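Local structure of large ribosomal subunit protein uL10 (1ZAV) at residues T22-F27 and E95-I100; A53-V58 and P82-Y87. The protein probably forms part of the ribosomal stalk, binding rRNA and L7/L12 dimers, and so takes a central part in the ribosome's dealings with GTP-bound translation factors. All coordinates share one frame; numbering follows the deposited sequence. Where two conformers were deposited one is given.

Overall arrangement
Both contacts belong to the N-terminal alpha/beta domain of uL10, away from the long C-terminal helix 138-176 that carries most of the L7/L12-binding region. Contact 1 (22-27 with 95-100) lays a helix against one face of the antiparallel sheet, near the centre of the chain. Contact 2 (53-58 with 82-87) joins two neighbouring strands at one edge of the sheet within this chain. Their centres are about 10 Å apart. Strand 83-88 connects them. Leu-86 O receives a probable hydrogen bond from Leu-26 N at 2.8 Å. The strands of contact 2 fall within the chain between residues 22-27 and 95-100.

Contact 1: residues T22-F27 and E95-I100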
ATOM      1  N   THR A  22     -14.527 -12.356  21.531  1.00 50.82           N
ATOM      2  CA  THR A  22     -14.165 -12.807  20.187  1.00 48.90           C
ATOM      3  C   THR A  22     -13.475 -11.733  19.360  1.00 48.00           C
ATOM      4  O   THR A  22     -13.688 -10.539  19.579  1.00 49.68           O
ATOM      5  CB  THR A  22     -15.405 -13.252  19.421  1.00 47.97           C
ATOM      6  OG1 THR A  22     -16.416 -12.239  19.532  1.00 47.49           O
ATOM      7  CG2 THR A  22     -15.922 -14.570  19.979  1.00 49.18           C
ATOM      8  N   SER A  23     -12.652 -12.164  18.405  1.00 45.13           N
ATOM      9  CA  SER A  23     -11.939 -11.244  17.529  1.00 42.77           C
ATOM     10  C   SER A  23     -12.580 -11.301  16.140  1.00 41.59           C
ATOM     11  O   SER A  23     -12.260 -10.511  15.255  1.00 41.35           O
ATOM     12  CB  SER A  23     -10.457 -11.620  17.449  1.00 43.71           C
ATOM     13  OG  SER A  23     -10.266 -12.857  16.783  1.00 43.16           O
ATOM     14  N   LEU A  24     -13.495 -12.245  15.974  1.00 39.36           N
ATOM     15  CA  LEU A  24     -14.215 -12.428  14.726  1.00 40.02           C
ATOM     16  C   LEU A  24     -15.553 -13.100  14.983  1.00 39.27           C
ATOM     17  O   LEU A  24     -15.662 -14.016  15.801  1.00 40.57           O
ATOM     18  CB  LEU A  24     -13.402 -13.296  13.739  1.00 36.85           C
ATOM     19  CG  LEU A  24     -14.220 -13.846  12.557  1.00 37.26           C
ATOM     20  CD1 LEU A  24     -14.590 -12.691  11.639  1.00 40.27           C
ATOM     21  CD2 LEU A  24     -13.424 -14.890  11.766  1.00 36.47           C
ATOM     22  N   ILE A  25     -16.569 -12.602  14.293  1.00 38.77           N
ATOM     23  CA  ILE A  25     -17.913 -13.145  14.326  1.00 39.20           C
ATOM     24  C   ILE A  25     -18.340 -12.998  12.865  1.00 39.69           C
ATOM     25  O   ILE A  25     -18.486 -11.883  12.370  1.00 40.14           O
ATOM     26  CB  ILE A  25     -18.889 -12.322  15.227  1.00 40.48           C
ATOM     27  CG1 ILE A  25     -18.437 -12.378  16.689  1.00 42.89           C
ATOM     28  CG2 ILE A  25     -20.297 -12.898  15.126  1.00 42.44           C
ATOM     29  CD1 ILE A  25     -19.283 -11.498  17.641  1.00 45.37           C
ATOM     30  N   LEU A  26     -18.482 -14.116  12.163  1.00 39.16           N
ATOM     31  CA  LEU A  26     -18.902 -14.085  10.771  1.00 39.90           C
ATOM     32  C   LEU A  26     -20.183 -14.903  10.636  1.00 40.02           C
ATOM     33  O   LEU A  26     -20.273 -16.043  11.107  1.00 42.32           O
ATOM     34  CB  LEU A  26     -17.783 -14.622   9.858  1.00 39.64           C
ATOM     35  CG  LEU A  26     -18.061 -14.657   8.349  1.00 37.92           C
ATOM     36  CD1 LEU A  26     -16.760 -14.665   7.563  1.00 38.92           C
ATOM     37  CD2 LEU A  26     -18.903 -15.873   8.023  1.00 40.58           C
ATOM     38  N   PHE A  27     -21.186 -14.309   9.996  1.00 38.39           N
ATOM     39  CA  PHE A  27     -22.474 -14.955   9.830  1.00 39.44           C
ATOM     40  C   PHE A  27     -22.591 -15.605   8.473  1.00 41.41           C
ATOM     41  O   PHE A  27     -22.391 -14.947   7.456  1.00 43.15           O
ATOM     42  CB  PHE A  27     -23.569 -13.918  10.009  1.00 38.16           C
ATOM     43  CG  PHE A  27     -23.497 -13.214  11.330  1.00 38.46           C
ATOM     44  CD1 PHE A  27     -24.071 -13.784  12.466  1.00 40.91           C
ATOM     45  CD2 PHE A  27     -22.841 -11.989  11.445  1.00 40.29           C
ATOM     46  CE1 PHE A  27     -23.994 -13.138  13.709  1.00 37.98           C
ATOM     47  CE2 PHE A  27     -22.757 -11.332  12.684  1.00 43.45           C
ATOM     48  CZ  PHE A  27     -23.339 -11.913  13.814  1.00 40.00           C
ATOM     49  N   GLU A  95      -7.203 -15.951   9.203  1.00 41.07           N
ATOM     50  CA  GLU A  95      -7.136 -17.282   8.610  1.00 40.88           C
ATOM     51  C   GLU A  95      -8.474 -18.047   8.612  1.00 40.14           C
ATOM     52  O   GLU A  95      -8.715 -18.882   7.746  1.00 36.93           O
ATOM     53  CB  GLU A  95      -6.066 -18.114   9.321  1.00 42.99           C
ATOM     54  CG  GLU A  95      -5.991 -19.558   8.842  1.00 47.62           C
ATOM     55  CD  GLU A  95      -5.499 -19.677   7.409  1.00 50.28           C
ATOM     56  OE1 GLU A  95      -5.607 -20.783   6.833  1.00 52.01           O
ATOM     57  OE2 GLU A  95      -4.998 -18.670   6.865  1.00 49.79           O
ATOM     58  N   ALA A  96      -9.337 -17.778   9.588  1.00 38.45           N
ATOM     59  CA  ALA A  96     -10.625 -18.468   9.646  1.00 36.83           C
ATOM     60  C   ALA A  96     -11.530 -17.988   8.515  1.00 37.61           C
ATOM     61  O   ALA A  96     -12.305 -18.763   7.954  1.00 36.18           O
ATOM     62  CB  ALA A  96     -11.305 -18.232  11.002  1.00 39.56           C
ATOM     63  N   VAL A  97     -11.446 -16.705   8.190  1.00 39.15           N
ATOM     64  CA  VAL A  97     -12.263 -16.181   7.102  1.00 40.90           C
ATOM     65  C   VAL A  97     -11.824 -16.881   5.803  1.00 40.90           C
ATOM     66  O   VAL A  97     -12.655 -17.356   5.026  1.00 40.94           O
ATOM     67  CB  VAL A  97     -12.105 -14.659   6.968  1.00 41.62           C
ATOM     68  CG1 VAL A  97     -13.019 -14.139   5.847  1.00 38.51           C
ATOM     69  CG2 VAL A  97     -12.457 -13.974   8.306  1.00 38.88           C
ATOM     70  N   LYS A  98     -10.516 -16.968   5.590  1.00 44.28           N
ATOM     71  CA  LYS A  98      -9.980 -17.629   4.395  1.00 44.50           C
ATOM     72  C   LYS A  98     -10.437 -19.076   4.305  1.00 45.18           C
ATOM     73  O   LYS A  98     -10.787 -19.568   3.226  1.00 45.07           O
ATOM     74  CB  LYS A  98      -8.450 -17.599   4.404  1.00 47.91           C
ATOM     75  CG  LYS A  98      -7.824 -18.208   3.146  1.00 51.29           C
ATOM     76  CD  LYS A  98      -6.346 -18.517   3.335  1.00 55.92           C
ATOM     77  CE  LYS A  98      -5.581 -17.327   3.904  1.00 59.57           C
ATOM     78  NZ  LYS A  98      -5.618 -16.133   3.010  1.00 62.95           N
ATOM     79  N   ILE A  99     -10.414 -19.768   5.443  1.00 45.40           N
ATOM     80  CA  ILE A  99     -10.827 -21.161   5.488  1.00 43.86           C
ATOM     81  C   ILE A  99     -12.283 -21.368   5.064  1.00 43.63           C
ATOM     82  O   ILE A  99     -12.578 -22.249   4.258  1.00 39.27           O
ATOM     83  CB  ILE A  99     -10.606 -21.773   6.915  1.00 44.00           C
ATOM     84  CG1 ILE A  99      -9.104 -21.887   7.198  1.00 45.52           C
ATOM     85  CG2 ILE A  99     -11.255 -23.159   7.016  1.00 40.89           C
ATOM     86  CD1 ILE A  99      -8.758 -22.306   8.619  1.00 41.99           C
ATOM     87  N   ILE A 100     -13.201 -20.561   5.590  1.00 40.48           N
ATOM     88  CA  ILE A 100     -14.595 -20.755   5.233  1.00 39.53           C
ATOM     89  C   ILE A 100     -14.889 -20.231   3.830  1.00 38.84           C
ATOM     90  O   ILE A 100     -15.791 -20.720   3.151  1.00 39.67           O
ATOM     91  CB  ILE A 100     -15.545 -20.085   6.256  1.00 37.81           C
ATOM     92  CG1 ILE A 100     -16.973 -20.606   6.051  1.00 37.97           C
ATOM     93  CG2 ILE A 100     -15.488 -18.581   6.104  1.00 37.98           C
ATOM     94  CD1 ILE A 100     -17.967 -20.106   7.089  1.00 40.84           C
TER
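Strand 24-27 and helix 95-100 run nearly parallel, with their axes 10.1 Å apart at closest approach and inclined by 20°, and Leu-24 and Leu-26 reach across to Ala-96, Val-97 and Ile-100. No hydrogen bond spans the gap. Methyl groups do the touching. Leu-24 has CG anti to its backbone N (chi1 165°), and this turn of the chain sets CD2 against Val-97 and Ala-96. Its CD2 lies 3.7 Å from Val-97 CG2 and also meets the single methyl of Ala-96, with CD2 to CB at 4.0 Å. Val-97 is shared between the two leucines. Its CG2 serves Leu-24, while its other branch, CG1, sits 4.1 Å from Leu-26 CD1. That same Leu-26 methyl has a looser neighbour in Ile-100 CG2, at 4.4 Å. Ala-96 and Ile-100 point at the strand. Val-97 leaves at the flank of the helix and also meets Val-129 and Ile-132 of helix 126-133. Ile-99 turns instead to helix 35-49, and Lys-98 NZ makes a hydrogen bond to Ala-133 O. This is a helix-on-sheet layer of the alpha/beta domain. All five touching residues are buried and aliphatic, so the two segments meet here only through methyl contacts of van der Waals kind, with no directional bond between them.

Contact 2: residues A53-V58 and P82-Y87; sequences ARFRVV and PTAVLY
Arg-56 and Val-85 sit midway in the antiparallel pairing of strands 53-58 and 83-87. The shortest hydrogen bond lies here: Val-85 N gives one of 2.7 Å to Arg-56 O, and Arg-56 N returns one of 3.0 Å to Val-85 O. Arg-54 and Tyr-87 form the next hydrogen-bonded pair, and the Val-58 to Thr-83 end is looser. On the face with Phe-55 and Ala-84 the packing is close and apolar. The Phe-55 ring has its CZ 3.5 Å from Ala-84 CB, and Leu-86 CB meets the ring edge in plane, 3.7 Å from CD1. The solvent side of this face is at exposed Val-57, whose CG2 still touches Ala-84 CB at 3.9 Å. The opposite face is partly polar, with Arg-54 and Arg-56 partly exposed. Tyr-87 has CG between its backbone N and carbonyl carbon (chi1 60°), which brings the ring across to the partner strand. Arg-54 CB lies over one ring face, 3.9 Å from the centroid, in a CH-pi contact. Arg-56 NE stands at the ring edge, its guanidinium plane turned 82° from the ring. Replacing Tyr-87 with an alanine would probably leave Arg-54 CB without its aromatic cover and open a gap beside Arg-56. Strand 53-58 is outermost within this chain, while strand 83-88 also bonds to strand 24-28. Helix 35-49 covers Phe-55, and helix 5-19 lies against Tyr-87 and Val-58.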
ATOM      1  N   ALA A  53     -11.404 -21.580  17.532  1.00 41.08           N
ATOM      2  CA  ALA A  53     -12.431 -21.174  16.585  1.00 42.94           C
ATOM      3  C   ALA A  53     -13.564 -22.183  16.627  1.00 43.32           C
ATOM      4  O   ALA A  53     -13.340 -23.376  16.859  1.00 41.76           O
ATOM      5  CB  ALA A  53     -11.846 -21.091  15.172  1.00 41.58           C
ATOM      6  N   ARG A  54     -14.780 -21.700  16.397  1.00 41.61           N
ATOM      7  CA  ARG A  54     -15.963 -22.548  16.393  1.00 42.98           C
ATOM      8  C   ARG A  54     -16.876 -22.170  15.242  1.00 42.90           C
ATOM      9  O   ARG A  54     -16.888 -21.018  14.825  1.00 40.38           O
ATOM     10  CB  ARG A  54     -16.743 -22.375  17.703  1.00 47.17           C
ATOM     11  CG  ARG A  54     -16.034 -22.922  18.913  1.00 52.36           C
ATOM     12  CD  ARG A  54     -15.841 -24.417  18.741  1.00 57.38           C
ATOM     13  NE  ARG A  54     -14.983 -24.988  19.766  1.00 60.33           N
ATOM     14  CZ  ARG A  54     -15.283 -25.027  21.057  1.00 63.64           C
ATOM     15  NH1 ARG A  54     -16.434 -24.518  21.488  1.00 66.36           N
ATOM     16  NH2 ARG A  54     -14.437 -25.585  21.913  1.00 62.79           N
ATOM     17  N   PHE A  55     -17.613 -23.148  14.721  1.00 41.19           N
ATOM     18  CA  PHE A  55     -18.585 -22.912  13.658  1.00 43.39           C
ATOM     19  C   PHE A  55     -19.843 -23.643  14.100  1.00 45.31           C
ATOM     20  O   PHE A  55     -19.882 -24.876  14.104  1.00 43.68           O
ATOM     21  CB  PHE A  55     -18.129 -23.473  12.297  1.00 40.17           C
ATOM     22  CG  PHE A  55     -19.054 -23.104  11.165  1.00 41.03           C
ATOM     23  CD1 PHE A  55     -19.167 -21.775  10.754  1.00 39.40           C
ATOM     24  CD2 PHE A  55     -19.854 -24.066  10.551  1.00 39.02           C
ATOM     25  CE1 PHE A  55     -20.069 -21.406   9.749  1.00 39.04           C
ATOM     26  CE2 PHE A  55     -20.760 -23.713   9.545  1.00 41.55           C
ATOM     27  CZ  PHE A  55     -20.869 -22.374   9.142  1.00 41.89           C
ATOM     28  N   ARG A  56     -20.869 -22.885  14.478  1.00 46.39           N
ATOM     29  CA  ARG A  56     -22.116 -23.480  14.939  1.00 49.62           C
ATOM     30  C   ARG A  56     -23.363 -22.824  14.356  1.00 50.96           C
ATOM     31  O   ARG A  56     -23.427 -21.603  14.210  1.00 48.43           O
ATOM     32  CB  ARG A  56     -22.212 -23.397  16.465  1.00 52.32           C
ATOM     33  CG  ARG A  56     -21.110 -24.102  17.230  1.00 57.46           C
ATOM     34  CD  ARG A  56     -21.480 -24.218  18.710  1.00 60.53           C
ATOM     35  NE  ARG A  56     -21.596 -22.918  19.370  1.00 63.45           N
ATOM     36  CZ  ARG A  56     -22.028 -22.748  20.619  1.00 64.40           C
ATOM     37  NH1 ARG A  56     -22.392 -23.798  21.348  1.00 65.53           N
ATOM     38  NH2 ARG A  56     -22.086 -21.533  21.149  1.00 62.39           N
ATOM     39  N   VAL A  57     -24.349 -23.649  14.016  1.00 52.92           N
ATOM     40  CA  VAL A  57     -25.615 -23.144  13.500  1.00 55.90           C
ATOM     41  C   VAL A  57     -26.356 -22.708  14.753  1.00 56.51           C
ATOM     42  O   VAL A  57     -26.514 -23.497  15.687  1.00 55.62           O
ATOM     43  CB  VAL A  57     -26.432 -24.245  12.795  1.00 57.29           C
ATOM     44  CG1 VAL A  57     -27.823 -23.714  12.449  1.00 58.15           C
ATOM     45  CG2 VAL A  57     -25.709 -24.698  11.526  1.00 58.62           C
ATOM     46  N   VAL A  58     -26.791 -21.453  14.786  1.00 58.18           N
ATOM     47  CA  VAL A  58     -27.490 -20.935  15.956  1.00 59.62           C
ATOM     48  C   VAL A  58     -28.745 -20.150  15.595  1.00 60.11           C
ATOM     49  O   VAL A  58     -28.732 -19.289  14.712  1.00 60.40           O
ATOM     50  CB  VAL A  58     -26.567 -20.025  16.796  1.00 59.15           C
ATOM     51  CG1 VAL A  58     -27.299 -19.556  18.055  1.00 60.18           C
ATOM     52  CG2 VAL A  58     -25.299 -20.773  17.165  1.00 60.28           C
ATOM     53  N   PRO A  82     -32.213 -18.925   8.934  1.00 65.82           N
ATOM     54  CA  PRO A  82     -31.276 -19.775   9.682  1.00 65.02           C
ATOM     55  C   PRO A  82     -29.838 -19.335   9.416  1.00 61.55           C
ATOM     56  O   PRO A  82     -29.402 -19.255   8.265  1.00 62.33           O
ATOM     57  CB  PRO A  82     -31.585 -21.181   9.160  1.00 66.29           C
ATOM     58  CG  PRO A  82     -32.180 -20.926   7.798  1.00 66.97           C
ATOM     59  CD  PRO A  82     -33.055 -19.733   8.037  1.00 66.66           C
ATOM     60  N   THR A  83     -29.109 -19.045  10.486  1.00 58.55           N
ATOM     61  CA  THR A  83     -27.743 -18.561  10.355  1.00 54.72           C
ATOM     62  C   THR A  83     -26.739 -19.267  11.246  1.00 53.14           C
ATOM     63  O   THR A  83     -26.974 -19.472  12.436  1.00 55.15           O
ATOM     64  CB  THR A  83     -27.683 -17.059  10.666  1.00 54.32           C
ATOM     65  OG1 THR A  83     -28.683 -16.373   9.901  1.00 53.80           O
ATOM     66  CG2 THR A  83     -26.312 -16.499  10.322  1.00 53.20           C
ATOM     67  N   ALA A  84     -25.611 -19.643  10.657  1.00 49.31           N
ATOM     68  CA  ALA A  84     -24.553 -20.301  11.402  1.00 46.69           C
ATOM     69  C   ALA A  84     -23.575 -19.197  11.757  1.00 44.56           C
ATOM     70  O   ALA A  84     -23.538 -18.156  11.094  1.00 43.85           O
ATOM     71  CB  ALA A  84     -23.875 -21.359  10.539  1.00 46.91           C
ATOM     72  N   VAL A  85     -22.778 -19.413  12.793  1.00 40.77           N
ATOM     73  CA  VAL A  85     -21.840 -18.393  13.201  1.00 39.40           C
ATOM     74  C   VAL A  85     -20.422 -18.928  13.375  1.00 39.54           C
ATOM     75  O   VAL A  85     -20.200 -19.943  14.037  1.00 41.44           O
ATOM     76  CB  VAL A  85     -22.331 -17.713  14.522  1.00 38.48           C
ATOM     77  CG1 VAL A  85     -22.269 -18.681  15.685  1.00 35.76           C
ATOM     78  CG2 VAL A  85     -21.518 -16.511  14.812  1.00 41.81           C
ATOM     79  N   LEU A  86     -19.470 -18.230  12.767  0.50 41.06           N
ATOM     80  CA  LEU A  86     -18.060 -18.596  12.836  0.50 40.62           C
ATOM     81  C   LEU A  86     -17.376 -17.564  13.717  0.50 40.15           C
ATOM     82  O   LEU A  86     -17.364 -16.380  13.390  0.50 41.25           O
ATOM     83  CB  LEU A  86     -17.450 -18.569  11.428  0.50 41.77           C
ATOM     84  CG  LEU A  86     -15.986 -18.946  11.184  0.50 43.70           C
ATOM     85  CD1 LEU A  86     -15.708 -18.899   9.683  0.50 44.33           C
ATOM     86  CD2 LEU A  86     -15.058 -17.995  11.911  0.50 42.41           C
ATOM     87  N   TYR A  87     -16.811 -17.992  14.840  1.00 37.25           N
ATOM     88  CA  TYR A  87     -16.141 -17.037  15.704  1.00 37.87           C
ATOM     89  C   TYR A  87     -14.794 -17.523  16.180  1.00 37.78           C
ATOM     90  O   TYR A  87     -14.548 -18.731  16.245  1.00 39.50           O
ATOM     91  CB  TYR A  87     -17.047 -16.636  16.882  1.00 38.84           C
ATOM     92  CG  TYR A  87     -17.487 -17.766  17.777  1.00 39.93           C
ATOM     93  CD1 TYR A  87     -16.627 -18.304  18.727  1.00 42.89           C
ATOM     94  CD2 TYR A  87     -18.779 -18.269  17.698  1.00 42.86           C
ATOM     95  CE1 TYR A  87     -17.047 -19.315  19.586  1.00 43.43           C
ATOM     96  CE2 TYR A  87     -19.212 -19.280  18.549  1.00 44.00           C
ATOM     97  CZ  TYR A  87     -18.341 -19.793  19.491  1.00 44.44           C
ATOM     98  OH  TYR A  87     -18.779 -20.776  20.339  1.00 46.45           O
TER